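Local coordinates for proto-oncogene tyrosine-protein kinase receptor Ret (Danio rerio, PDB 7AMK) that acts as a receptor tyrosine kinase, probably signalling after its cadherin-like extracellular domains assemble with GDNF and the co-receptor GFR alpha 1, at residues P21-I26 and G58-N63; T117-G122 and M158-N163; S127-P132 and C207-E212. The protein carries 4 engineered substitutions. All coordinates share one frame; numbering follows the deposited sequence.

Contact 1: residues P21-I26 and G58-N63; sequences PLLQVI and GVLYLN. With NAG (2-acetamido-2-deoxy-beta-D-glucopyranose), chain O.
The Y61 ring lies against P21, with P21 CA obliquely 3.6 Å from Y61 CD1 and P21 CB 3.7 Å from Y61 CE1. CG1 of V59 covers one face of the ring, offset toward its rim. P21, Q24, V59 and Y61 share this side of the antiparallel sheet 21-24, 59-62, 51-53 of cadherin-like domain 1. Three backbone bonds join the segments. L22 N bonds to L60 O (2.8 Å). L60 N bonds to L23 O (2.7 Å). V25 N bonds to G58 O (3.0 Å), 38° out of the carbonyl plane. The register slips by one between P21 and L23, a beta bulge that turns L22 toward the partner strand. The L22 and L62 side chains cross at about a right angle, with L22 CD2 4.0 Å from L62 CG. On the other side L23 and L60 run side by side, L23 CG between backbone N and carbonyl carbon (chi1 51°). At G58 a CB would clash with V25 O and jam against the preceding carbonyl O. N63 carries an N-glycan. F155 of helix 155-160, from the next domain, packs on P21, Q24 and V59. F51 of strand 51-53 touches L22, L60 and L62; V109 of strand 106-114 touches L23 and L60.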
ATOM      1  N   PRO A  21     -15.342  -0.518 -65.160  1.00 29.71           N
ATOM      2  CA  PRO A  21     -15.440  -0.347 -63.709  1.00 24.71           C
ATOM      3  C   PRO A  21     -14.411  -1.202 -62.992  1.00 26.43           C
ATOM      4  O   PRO A  21     -14.067  -2.301 -63.433  1.00 22.39           O
ATOM      5  CB  PRO A  21     -16.863  -0.822 -63.400  1.00 32.86           C
ATOM      6  CG  PRO A  21     -17.075  -1.939 -64.427  1.00 33.58           C
ATOM      7  CD  PRO A  21     -16.323  -1.489 -65.682  1.00 28.72           C
ATOM      8  N   LEU A  22     -13.918  -0.666 -61.871  1.00 25.99           N
ATOM      9  CA  LEU A  22     -12.824  -1.242 -61.089  1.00 24.93           C
ATOM     10  C   LEU A  22     -13.272  -1.724 -59.719  1.00 23.12           C
ATOM     11  O   LEU A  22     -12.934  -2.841 -59.300  1.00 24.45           O
ATOM     12  CB  LEU A  22     -11.689  -0.218 -60.914  1.00 20.74           C
ATOM     13  CG  LEU A  22     -11.072   0.341 -62.201  1.00 32.46           C
ATOM     14  CD1 LEU A  22     -10.018   1.421 -61.910  1.00 23.17           C
ATOM     15  CD2 LEU A  22     -10.470  -0.774 -63.079  1.00 28.86           C
ATOM     16  N   LEU A  23     -14.025  -0.896 -59.005  1.00 19.10           N
ATOM     17  CA  LEU A  23     -14.494  -1.238 -57.672  1.00 22.94           C
ATOM     18  C   LEU A  23     -15.467  -0.150 -57.242  1.00 18.62           C
ATOM     19  O   LEU A  23     -15.592   0.888 -57.894  1.00 21.95           O
ATOM     20  CB  LEU A  23     -13.332  -1.379 -56.672  1.00 17.48           C
ATOM     21  CG  LEU A  23     -12.312  -0.223 -56.602  1.00 21.38           C
ATOM     22  CD1 LEU A  23     -12.781   0.985 -55.751  1.00 17.84           C
ATOM     23  CD2 LEU A  23     -10.955  -0.723 -56.123  1.00 25.81           C
ATOM     24  N   GLN A  24     -16.157  -0.411 -56.136  1.00 23.08           N
ATOM     25  CA  GLN A  24     -17.154   0.492 -55.575  1.00 17.89           C
ATOM     26  C   GLN A  24     -16.798   0.806 -54.125  1.00 20.47           C
ATOM     27  O   GLN A  24     -16.743  -0.103 -53.286  1.00 18.67           O
ATOM     28  CB  GLN A  24     -18.543  -0.127 -55.663  1.00 18.28           C
ATOM     29  CG  GLN A  24     -19.631   0.799 -55.138  1.00 20.37           C
ATOM     30  CD  GLN A  24     -20.944   0.067 -54.992  1.00 25.62           C
ATOM     31  OE1 GLN A  24     -21.113  -1.013 -55.556  1.00 26.33           O
ATOM     32  NE2 GLN A  24     -21.879   0.640 -54.217  1.00 21.45           N
ATOM     33  N   VAL A  25     -16.504   2.083 -53.853  1.00 21.40           N
ATOM     34  CA  VAL A  25     -16.260   2.595 -52.502  1.00 17.44           C
ATOM     35  C   VAL A  25     -17.598   2.757 -51.797  1.00 20.20           C
ATOM     36  O   VAL A  25     -18.537   3.339 -52.361  1.00 20.07           O
ATOM     37  CB  VAL A  25     -15.534   3.950 -52.559  1.00 19.37           C
ATOM     38  CG1 VAL A  25     -15.505   4.615 -51.195  1.00 18.28           C
ATOM     39  CG2 VAL A  25     -14.144   3.802 -53.114  1.00 18.22           C
ATOM     40  N   ILE A  26     -17.688   2.279 -50.552  1.00 17.26           N
ATOM     41  CA  ILE A  26     -18.927   2.304 -49.780  1.00 20.29           C
ATOM     42  C   ILE A  26     -18.842   3.362 -48.687  1.00 21.09           C
ATOM     43  O   ILE A  26     -17.835   3.449 -47.970  1.00 17.29           O
ATOM     44  CB  ILE A  26     -19.241   0.937 -49.153  1.00 19.32           C
ATOM     45  CG1 ILE A  26     -19.336  -0.128 -50.234  1.00 18.97           C
ATOM     46  CG2 ILE A  26     -20.534   1.019 -48.307  1.00 16.44           C
ATOM     47  CD1 ILE A  26     -20.583  -0.019 -51.051  1.00 21.54           C
ATOM     48  N   GLY A  58     -20.230   6.067 -56.169  1.00 22.68           N
ATOM     49  CA  GLY A  58     -18.954   5.670 -55.606  1.00 21.55           C
ATOM     50  C   GLY A  58     -18.218   4.615 -56.403  1.00 20.94           C
ATOM     51  O   GLY A  58     -17.221   4.077 -55.922  1.00 20.04           O
ATOM     52  N   VAL A  59     -18.677   4.293 -57.603  1.00 21.57           N
ATOM     53  CA  VAL A  59     -17.970   3.331 -58.444  1.00 21.26           C
ATOM     54  C   VAL A  59     -16.770   4.021 -59.076  1.00 21.88           C
ATOM     55  O   VAL A  59     -16.890   5.119 -59.619  1.00 22.86           O
ATOM     56  CB  VAL A  59     -18.908   2.743 -59.509  1.00 23.45           C
ATOM     57  CG1 VAL A  59     -18.112   1.871 -60.492  1.00 22.00           C
ATOM     58  CG2 VAL A  59     -20.051   1.955 -58.830  1.00 21.55           C
ATOM     59  N   LEU A  60     -15.607   3.389 -58.983  1.00 23.77           N
ATOM     60  CA  LEU A  60     -14.376   3.908 -59.570  1.00 23.92           C
ATOM     61  C   LEU A  60     -14.151   3.273 -60.941  1.00 22.33           C
ATOM     62  O   LEU A  60     -14.219   2.046 -61.082  1.00 21.71           O
ATOM     63  CB  LEU A  60     -13.195   3.630 -58.641  1.00 20.76           C
ATOM     64  CG  LEU A  60     -11.773   4.070 -58.976  1.00 23.23           C
ATOM     65  CD1 LEU A  60     -11.666   5.591 -58.999  1.00 22.21           C
ATOM     66  CD2 LEU A  60     -10.815   3.484 -57.945  1.00 24.82           C
ATOM     67  N   TYR A  61     -13.895   4.115 -61.945  1.00 23.39           N
ATOM     68  CA  TYR A  61     -13.750   3.733 -63.347  1.00 26.67           C
ATOM     69  C   TYR A  61     -12.387   4.151 -63.897  1.00 31.13           C
ATOM     70  O   TYR A  61     -11.818   5.180 -63.509  1.00 26.70           O
ATOM     71  CB  TYR A  61     -14.827   4.402 -64.236  1.00 28.02           C
ATOM     72  CG  TYR A  61     -16.249   3.979 -63.995  1.00 30.32           C
ATOM     73  CD1 TYR A  61     -16.784   2.877 -64.649  1.00 25.77           C
ATOM     74  CD2 TYR A  61     -17.075   4.705 -63.134  1.00 26.53           C
ATOM     75  CE1 TYR A  61     -18.101   2.486 -64.424  1.00 29.82           C
ATOM     76  CE2 TYR A  61     -18.387   4.323 -62.911  1.00 26.36           C
ATOM     77  CZ  TYR A  61     -18.891   3.213 -63.558  1.00 25.55           C
ATOM     78  OH  TYR A  61     -20.188   2.824 -63.335  1.00 39.34           O
ATOM     79  N   LEU A  62     -11.891   3.379 -64.859  1.00 29.04           N
ATOM     80  CA  LEU A  62     -10.785   3.856 -65.681  1.00 33.63           C
ATOM     81  C   LEU A  62     -11.239   5.011 -66.566  1.00 39.69           C
ATOM     82  O   LEU A  62     -12.250   4.912 -67.271  1.00 40.81           O
ATOM     83  CB  LEU A  62     -10.231   2.731 -66.544  1.00 37.11           C
ATOM     84  CG  LEU A  62      -9.238   1.831 -65.840  1.00 34.34           C
ATOM     85  CD1 LEU A  62      -8.836   0.767 -66.817  1.00 30.91           C
ATOM     86  CD2 LEU A  62      -8.046   2.668 -65.436  1.00 34.45           C
ATOM     87  N   ASN A  63     -10.489   6.106 -66.526  1.00 39.83           N
ATOM     88  CA  ASN A  63     -10.715   7.271 -67.371  1.00 48.00           C
ATOM     89  C   ASN A  63      -9.823   7.259 -68.609  1.00 49.45           C
ATOM     90  O   ASN A  63      -9.875   8.191 -69.417  1.00 49.91           O
ATOM     91  CB  ASN A  63     -10.484   8.552 -66.545  1.00 46.27           C
ATOM     92  CG  ASN A  63     -10.760   9.832 -67.323  1.00 58.08           C
ATOM     93  OD1 ASN A  63     -11.787   9.965 -67.997  1.00 65.49           O
ATOM     94  ND2 ASN A  63      -9.832  10.788 -67.223  1.00 63.84           N
TER
HETATM   95  C1  NAG O 604      -9.945  12.050 -67.923  1.00 73.74           C
HETATM   96  C2  NAG O 604     -10.460  13.188 -67.052  1.00 74.84           C
HETATM   97  C3  NAG O 604     -10.631  14.442 -67.897  1.00 84.15           C
HETATM   98  C4  NAG O 604      -9.318  14.793 -68.590  1.00 91.48           C
HETATM   99  C5  NAG O 604      -8.745  13.600 -69.365  1.00 78.72           C
HETATM  100  C6  NAG O 604      -7.333  13.854 -69.853  1.00 74.12           C
HETATM  101  C7  NAG O 604     -11.794  12.591 -65.077  1.00 68.05           C
HETATM  102  C8  NAG O 604     -13.159  12.245 -64.558  1.00 54.75           C
HETATM  103  N2  NAG O 604     -11.709  12.839 -66.389  1.00 75.61           N
HETATM  104  O3  NAG O 604     -11.051  15.510 -67.055  1.00 76.76           O
HETATM  105  O4  NAG O 604      -9.512  15.882 -69.485  1.00 97.52           O
HETATM  106  O5  NAG O 604      -8.684  12.433 -68.526  1.00 67.29           O
HETATM  107  O6  NAG O 604      -7.040  13.183 -71.072  1.00 68.27           O
HETATM  108  O7  NAG O 604     -10.814  12.642 -64.341  1.00 67.30           O

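Contact 2: residues T117-G122 and M158-N163; sequences TAPSCG and MSICPN. With NAG (2-acetamido-2-deoxy-beta-D-glucopyranose), chain P.
P119 O is pressed by the I160 side chain, with CG2 at 3.1 Å and CD1 at 3.6 Å. I160 O in turn lies 3.1 Å from C121 CB. These are close van der Waals contacts; no hydrogen bond crosses between 117-122 and 158-163. The covalent link is the disulfide C121 SG to C161 SG, 2.1 Å long with a chi3 of 104°. The two halves reach it differently. C121 carries SG opposite its backbone N (chi1 -179°), whereas C161 swings SG beside its own N (chi1 -69°). I160 packs next to the bridge. Its CG2 branch turns to P119 O and the S120-C121 peptide, and comes 4.1 Å from C121 CB. The I160 and P119 side chains cross at about a right angle, with I160 CD1 3.8 Å from P119 CG. CD1 also touches A118 CB. Shortening I160 to an alanine would probably open a gap beside A118 and P119, strip P119 O of its CG2 and CD1 contacts, and leave the disulfide as the main tie here. N163, just past the bridge, carries a covalent N-glycan through ND2. The disulfide ties the loop between strand 106-114 and helix 126-130 to the cadherin domain, at the end of helix 155-160. Y13 of strand 7-14 packs on A118 and P119, V124 touches P119, and Y164 touches C121.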
ATOM      1  N   THR A 117      -0.941  -7.707 -70.054  1.00 34.39           N
ATOM      2  CA  THR A 117      -2.358  -7.693 -70.389  1.00 33.81           C
ATOM      3  C   THR A 117      -3.138  -8.601 -69.429  1.00 32.50           C
ATOM      4  O   THR A 117      -2.574  -9.457 -68.743  1.00 32.41           O
ATOM      5  CB  THR A 117      -2.582  -8.119 -71.846  1.00 36.61           C
ATOM      6  OG1 THR A 117      -1.763  -9.253 -72.160  1.00 41.41           O
ATOM      7  CG2 THR A 117      -2.255  -6.979 -72.811  1.00 39.22           C
ATOM      8  N   ALA A 118      -4.450  -8.373 -69.358  1.00 38.14           N
ATOM      9  CA  ALA A 118      -5.285  -9.097 -68.407  1.00 34.23           C
ATOM     10  C   ALA A 118      -5.254 -10.597 -68.694  1.00 31.32           C
ATOM     11  O   ALA A 118      -5.110 -11.019 -69.848  1.00 33.03           O
ATOM     12  CB  ALA A 118      -6.724  -8.605 -68.458  1.00 29.54           C
ATOM     13  N   PRO A 119      -5.386 -11.420 -67.662  1.00 35.53           N
ATOM     14  CA  PRO A 119      -5.491 -12.864 -67.886  1.00 37.22           C
ATOM     15  C   PRO A 119      -6.770 -13.215 -68.629  1.00 41.93           C
ATOM     16  O   PRO A 119      -7.772 -12.497 -68.568  1.00 35.73           O
ATOM     17  CB  PRO A 119      -5.499 -13.440 -66.468  1.00 34.55           C
ATOM     18  CG  PRO A 119      -6.135 -12.367 -65.651  1.00 35.99           C
ATOM     19  CD  PRO A 119      -5.631 -11.057 -66.252  1.00 33.07           C
ATOM     20  N   SER A 120      -6.712 -14.326 -69.362  1.00 40.69           N
ATOM     21  CA  SER A 120      -7.883 -14.868 -70.046  1.00 42.82           C
ATOM     22  C   SER A 120      -8.820 -15.557 -69.057  1.00 38.39           C
ATOM     23  O   SER A 120      -8.392 -16.044 -68.005  1.00 35.35           O
ATOM     24  CB  SER A 120      -7.451 -15.865 -71.126  1.00 42.26           C
ATOM     25  OG  SER A 120      -8.575 -16.353 -71.832  1.00 48.86           O
ATOM     26  N   CYS A 121     -10.111 -15.621 -69.423  1.00 39.19           N
ATOM     27  CA  CYS A 121     -11.106 -16.177 -68.513  1.00 42.84           C
ATOM     28  C   CYS A 121     -10.765 -17.602 -68.134  1.00 37.06           C
ATOM     29  O   CYS A 121     -10.931 -17.995 -66.979  1.00 39.99           O
ATOM     30  CB  CYS A 121     -12.515 -16.139 -69.103  1.00 42.60           C
ATOM     31  SG  CYS A 121     -13.754 -16.821 -67.888  1.00 57.89           S
ATOM     32  N   GLY A 122     -10.290 -18.393 -69.090  1.00 38.39           N
ATOM     33  CA  GLY A 122      -9.817 -19.714 -68.729  1.00 39.53           C
ATOM     34  C   GLY A 122      -8.598 -19.710 -67.824  1.00 42.57           C
ATOM     35  O   GLY A 122      -8.231 -20.773 -67.314  1.00 44.30           O
ATOM     36  N   MET A 158     -15.346  -9.872 -63.871  1.00 56.58           N
ATOM     37  CA  MET A 158     -16.550 -10.169 -64.634  1.00 58.77           C
ATOM     38  C   MET A 158     -16.445  -9.667 -66.071  1.00 59.33           C
ATOM     39  O   MET A 158     -17.187 -10.143 -66.939  1.00 58.61           O
ATOM     40  CB  MET A 158     -17.778  -9.598 -63.913  1.00 55.76           C
ATOM     41  CG  MET A 158     -18.032 -10.276 -62.544  1.00 58.53           C
ATOM     42  SD  MET A 158     -19.299  -9.540 -61.475  1.00 73.44           S
ATOM     43  CE  MET A 158     -20.808  -9.911 -62.367  1.00 62.48           C
ATOM     44  N   SER A 159     -15.525  -8.737 -66.347  1.00 48.88           N
ATOM     45  CA  SER A 159     -15.215  -8.355 -67.726  1.00 45.76           C
ATOM     46  C   SER A 159     -14.298  -9.365 -68.418  1.00 46.27           C
ATOM     47  O   SER A 159     -14.337  -9.504 -69.648  1.00 44.08           O
ATOM     48  CB  SER A 159     -14.558  -6.974 -67.755  1.00 40.22           C
ATOM     49  OG  SER A 159     -13.912  -6.763 -69.007  1.00 53.67           O
ATOM     50  N   ILE A 160     -13.449 -10.050 -67.654  1.00 43.41           N
ATOM     51  CA  ILE A 160     -12.663 -11.154 -68.188  1.00 32.16           C
ATOM     52  C   ILE A 160     -13.548 -12.362 -68.480  1.00 45.29           C
ATOM     53  O   ILE A 160     -13.286 -13.114 -69.425  1.00 44.00           O
ATOM     54  CB  ILE A 160     -11.558 -11.518 -67.187  1.00 42.50           C
ATOM     55  CG1 ILE A 160     -10.696 -10.297 -66.854  1.00 37.28           C
ATOM     56  CG2 ILE A 160     -10.744 -12.701 -67.694  1.00 39.67           C
ATOM     57  CD1 ILE A 160      -9.495 -10.639 -66.011  1.00 41.34           C
ATOM     58  N   CYS A 161     -14.603 -12.569 -67.686  1.00 43.02           N
ATOM     59  CA  CYS A 161     -15.513 -13.708 -67.813  1.00 42.41           C
ATOM     60  C   CYS A 161     -16.948 -13.250 -68.075  1.00 42.85           C
ATOM     61  O   CYS A 161     -17.864 -13.575 -67.311  1.00 38.63           O
ATOM     62  CB  CYS A 161     -15.449 -14.573 -66.554  1.00 40.08           C
ATOM     63  SG  CYS A 161     -13.879 -15.479 -66.300  1.00 44.42           S
ATOM     64  N   PRO A 162     -17.191 -12.521 -69.172  1.00 45.51           N
ATOM     65  CA  PRO A 162     -18.506 -11.873 -69.341  1.00 42.38           C
ATOM     66  C   PRO A 162     -19.659 -12.843 -69.516  1.00 44.38           C
ATOM     67  O   PRO A 162     -20.812 -12.456 -69.276  1.00 39.36           O
ATOM     68  CB  PRO A 162     -18.316 -11.013 -70.603  1.00 49.52           C
ATOM     69  CG  PRO A 162     -17.269 -11.745 -71.393  1.00 43.96           C
ATOM     70  CD  PRO A 162     -16.308 -12.277 -70.331  1.00 51.28           C
ATOM     71  N   ASN A 163     -19.391 -14.080 -69.924  1.00 42.82           N
ATOM     72  CA  ASN A 163     -20.439 -15.057 -70.172  1.00 44.26           C
ATOM     73  C   ASN A 163     -20.809 -15.875 -68.942  1.00 43.42           C
ATOM     74  O   ASN A 163     -21.627 -16.793 -69.054  1.00 35.85           O
ATOM     75  CB  ASN A 163     -20.020 -15.972 -71.319  1.00 58.48           C
ATOM     76  CG  ASN A 163     -20.075 -15.265 -72.650  1.00 59.64           C
ATOM     77  OD1 ASN A 163     -20.694 -14.212 -72.767  1.00 66.08           O
ATOM     78  ND2 ASN A 163     -19.450 -15.831 -73.661  1.00 69.36           N
TER
HETATM   79  C1  NAG P 605     -19.536 -15.140 -74.922  1.00 75.81           C
HETATM   80  C2  NAG P 605     -18.229 -15.178 -75.722  1.00 74.08           C
HETATM   81  C3  NAG P 605     -18.393 -14.401 -77.028  1.00 77.55           C
HETATM   82  C4  NAG P 605     -19.593 -14.928 -77.810  1.00 79.58           C
HETATM   83  C5  NAG P 605     -20.845 -14.885 -76.940  1.00 76.33           C
HETATM   84  C6  NAG P 605     -22.070 -15.458 -77.620  1.00 72.11           C
HETATM   85  C7  NAG P 605     -16.192 -15.410 -74.358  1.00 68.21           C
HETATM   86  C8  NAG P 605     -15.138 -14.687 -73.570  1.00 57.32           C
HETATM   87  N2  NAG P 605     -17.125 -14.644 -74.937  1.00 74.86           N
HETATM   88  O3  NAG P 605     -17.201 -14.502 -77.799  1.00 74.29           O
HETATM   89  O4  NAG P 605     -19.824 -14.138 -78.971  1.00 93.43           O
HETATM   90  O5  NAG P 605     -20.628 -15.641 -75.739  1.00 78.12           O
HETATM   91  O6  NAG P 605     -22.111 -16.876 -77.558  1.00 77.96           O
HETATM   92  O7  NAG P 605     -16.193 -16.629 -74.469  1.00 66.91           O

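Contact 3: residues S127-P132 and C207-E212; sequences STLCFP and CMVRTE
A disulfide between C130 and C207 staples the C-terminal end of helix 126-130 to strand 200-210. The SG atoms are 2.1 Å apart, with a chi3 of -71°. C207 extends SG on the far side from its backbone N (chi1 179°), and this brings it to C130 SG. C130 holds SG beside its N. V209, two residues on and facing the same way as C207, rests CG2 on C130 SG at 3.4 Å. Its other methyl, CG1, meets L129 CD2 at 4.1 Å. Strand 200-210 is an inner strand of a four-stranded sheet with 139-141, 215-227 and 165-170. The sheet belongs to the cadherin domain that follows cadherin-like domain 1. C207 and V209 present one face of it to the helix, while M208 points away. F131 is the first residue past the helical turn, and its N still bonds to S127 O at 2.9 Å. Its ring closes the other flank of the bridge. F131 CE2 comes to C207 CB at 3.7 Å. C207 SG lies 5.4 Å from the F131 ring centroid, 28° off the ring normal, an oblique sulfur-aromatic contact. C130 O accepts a hydrogen bond from Y168 OH of strand 165-170. The F131 side chain also packs on V218 and R220 of strand 215-227, and L129 touches H157 of helix 155-160.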
ATOM      1  N   SER A 127     -12.363 -19.285 -57.639  1.00 23.97           N
ATOM      2  CA  SER A 127     -12.233 -18.623 -56.347  1.00 30.49           C
ATOM      3  C   SER A 127     -11.756 -17.182 -56.504  1.00 23.66           C
ATOM      4  O   SER A 127     -12.277 -16.281 -55.840  1.00 22.34           O
ATOM      5  CB  SER A 127     -11.293 -19.418 -55.438  1.00 26.34           C
ATOM      6  OG  SER A 127     -10.025 -19.558 -56.025  1.00 32.63           O
ATOM      7  N   THR A 128     -10.792 -16.942 -57.409  1.00 26.44           N
ATOM      8  CA  THR A 128     -10.322 -15.583 -57.659  1.00 22.76           C
ATOM      9  C   THR A 128     -11.413 -14.736 -58.298  1.00 28.44           C
ATOM     10  O   THR A 128     -11.564 -13.559 -57.961  1.00 26.71           O
ATOM     11  CB  THR A 128      -9.085 -15.592 -58.573  1.00 31.38           C
ATOM     12  OG1 THR A 128      -8.114 -16.527 -58.090  1.00 29.15           O
ATOM     13  CG2 THR A 128      -8.454 -14.198 -58.629  1.00 26.16           C
ATOM     14  N   LEU A 129     -12.152 -15.306 -59.260  1.00 28.74           N
ATOM     15  CA  LEU A 129     -13.244 -14.568 -59.885  1.00 21.78           C
ATOM     16  C   LEU A 129     -14.258 -14.101 -58.849  1.00 23.24           C
ATOM     17  O   LEU A 129     -14.788 -12.984 -58.937  1.00 22.59           O
ATOM     18  CB  LEU A 129     -13.931 -15.440 -60.936  1.00 23.41           C
ATOM     19  CG  LEU A 129     -15.256 -14.898 -61.497  1.00 31.45           C
ATOM     20  CD1 LEU A 129     -15.077 -13.562 -62.257  1.00 28.56           C
ATOM     21  CD2 LEU A 129     -15.930 -15.929 -62.390  1.00 27.11           C
ATOM     22  N   CYS A 130     -14.527 -14.948 -57.863  1.00 23.98           N
ATOM     23  CA  CYS A 130     -15.520 -14.744 -56.823  1.00 19.23           C
ATOM     24  C   CYS A 130     -15.067 -13.773 -55.730  1.00 19.67           C
ATOM     25  O   CYS A 130     -15.823 -12.875 -55.343  1.00 19.47           O
ATOM     26  CB  CYS A 130     -15.864 -16.106 -56.218  1.00 22.95           C
ATOM     27  SG  CYS A 130     -17.083 -16.999 -57.220  1.00 21.86           S
ATOM     28  N   PHE A 131     -13.854 -13.956 -55.203  1.00 21.42           N
ATOM     29  CA  PHE A 131     -13.448 -13.273 -53.983  1.00 25.51           C
ATOM     30  C   PHE A 131     -12.025 -12.758 -54.097  1.00 30.11           C
ATOM     31  O   PHE A 131     -11.143 -13.471 -54.585  1.00 34.55           O
ATOM     32  CB  PHE A 131     -13.525 -14.186 -52.753  1.00 16.50           C
ATOM     33  CG  PHE A 131     -14.900 -14.683 -52.436  1.00 16.40           C
ATOM     34  CD1 PHE A 131     -15.838 -13.856 -51.824  1.00 15.67           C
ATOM     35  CD2 PHE A 131     -15.243 -15.999 -52.692  1.00 17.20           C
ATOM     36  CE1 PHE A 131     -17.099 -14.339 -51.510  1.00 15.73           C
ATOM     37  CE2 PHE A 131     -16.511 -16.484 -52.366  1.00 17.80           C
ATOM     38  CZ  PHE A 131     -17.439 -15.645 -51.784  1.00 16.51           C
ATOM     39  N   PRO A 132     -11.771 -11.541 -53.615  1.00 37.66           N
ATOM     40  CA  PRO A 132     -10.392 -11.044 -53.546  1.00 35.72           C
ATOM     41  C   PRO A 132      -9.478 -12.028 -52.837  1.00 32.88           C
ATOM     42  O   PRO A 132      -9.898 -12.839 -52.010  1.00 37.29           O
ATOM     43  CB  PRO A 132     -10.518  -9.748 -52.749  1.00 32.27           C
ATOM     44  CG  PRO A 132     -11.950  -9.317 -52.956  1.00 41.38           C
ATOM     45  CD  PRO A 132     -12.753 -10.570 -53.105  1.00 31.57           C
ATOM     46  N   CYS A 207     -20.531 -17.738 -53.264  1.00 19.08           N
ATOM     47  CA  CYS A 207     -20.502 -17.238 -54.632  1.00 20.57           C
ATOM     48  C   CYS A 207     -20.969 -18.363 -55.568  1.00 21.88           C
ATOM     49  O   CYS A 207     -20.425 -19.471 -55.525  1.00 21.90           O
ATOM     50  CB  CYS A 207     -19.091 -16.768 -54.986  1.00 19.35           C
ATOM     51  SG  CYS A 207     -18.864 -16.146 -56.638  1.00 20.19           S
ATOM     52  N   MET A 208     -21.986 -18.082 -56.388  1.00 22.09           N
ATOM     53  CA  MET A 208     -22.582 -19.069 -57.292  1.00 23.80           C
ATOM     54  C   MET A 208     -22.362 -18.623 -58.729  1.00 24.71           C
ATOM     55  O   MET A 208     -22.766 -17.527 -59.108  1.00 24.48           O
ATOM     56  CB  MET A 208     -24.072 -19.256 -57.005  1.00 24.36           C
ATOM     57  CG  MET A 208     -24.315 -19.751 -55.591  1.00 32.92           C
ATOM     58  SD  MET A 208     -26.000 -19.600 -54.982  1.00 55.19           S
ATOM     59  CE  MET A 208     -26.575 -21.273 -55.349  1.00 35.89           C
ATOM     60  N   VAL A 209     -21.711 -19.465 -59.511  1.00 25.86           N
ATOM     61  CA  VAL A 209     -21.215 -19.095 -60.820  1.00 26.73           C
ATOM     62  C   VAL A 209     -21.770 -20.098 -61.819  1.00 28.86           C
ATOM     63  O   VAL A 209     -21.567 -21.310 -61.668  1.00 29.70           O
ATOM     64  CB  VAL A 209     -19.683 -19.066 -60.836  1.00 26.25           C
ATOM     65  CG1 VAL A 209     -19.140 -18.536 -62.179  1.00 27.13           C
ATOM     66  CG2 VAL A 209     -19.183 -18.231 -59.661  1.00 24.30           C
ATOM     67  N   ARG A 210     -22.523 -19.608 -62.791  1.00 29.87           N
ATOM     68  CA  ARG A 210     -23.037 -20.465 -63.851  1.00 32.13           C
ATOM     69  C   ARG A 210     -22.001 -20.464 -64.970  1.00 33.06           C
ATOM     70  O   ARG A 210     -21.851 -19.476 -65.688  1.00 33.05           O
ATOM     71  CB  ARG A 210     -24.401 -19.983 -64.330  1.00 33.03           C
ATOM     72  CG  ARG A 210     -25.157 -21.006 -65.179  1.00 35.51           C
ATOM     73  N   THR A 211     -21.255 -21.554 -65.094  1.00 33.96           N
ATOM     74  CA  THR A 211     -20.268 -21.708 -66.153  1.00 35.17           C
ATOM     75  C   THR A 211     -20.874 -22.457 -67.346  1.00 37.80           C
ATOM     76  O   THR A 211     -22.057 -22.792 -67.361  1.00 38.66           O
ATOM     77  CB  THR A 211     -19.033 -22.447 -65.628  1.00 37.43           C
ATOM     78  OG1 THR A 211     -19.375 -23.816 -65.335  1.00 36.12           O
ATOM     79  CG2 THR A 211     -18.484 -21.774 -64.358  1.00 32.46           C
ATOM     80  N   GLU A 212     -20.040 -22.726 -68.360  1.00 39.27           N
ATOM     81  CA  GLU A 212     -20.405 -23.633 -69.451  1.00 42.05           C
ATOM     82  C   GLU A 212     -20.542 -25.077 -68.980  1.00 43.14           C
ATOM     83  O   GLU A 212     -20.994 -25.926 -69.752  1.00 45.59           O
ATOM     84  CB  GLU A 212     -19.383 -23.557 -70.604  1.00 43.42           C
ATOM     85  CG  GLU A 212     -17.974 -24.118 -70.317  1.00 43.31           C
ATOM     86  CD  GLU A 212     -17.228 -23.324 -69.245  1.00 48.80           C
ATOM     87  OE1 GLU A 212     -17.828 -22.353 -68.744  1.00 44.85           O
ATOM     88  OE2 GLU A 212     -16.064 -23.660 -68.894  1.00 40.82           O
TER

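Overall arrangement
Contacts 1 and 3 are buried, while contact 2 lies at the surface. Contact 1 relies on backbone hydrogen bonds and on apolar packing on both sides of the strand pair. Contacts 2 and 3 have no hydrogen bond between their segments, and each is locked by a disulfide with apolar side chains beside it. Helix 155-160 recurs in all three: it covers one side of contact 1, supplies I160 to contact 2, and lends H157 to contact 3. Contacts 2 and 3 interleave along the chain and touch where M158 N meets L129 CD1 at 4.0 Å; their centres are 12 Å apart. Contact 1 lies apart, about 6 Å from contact 2 at the nearest atoms. Contacts 1 and 2 both carry an N-glycan.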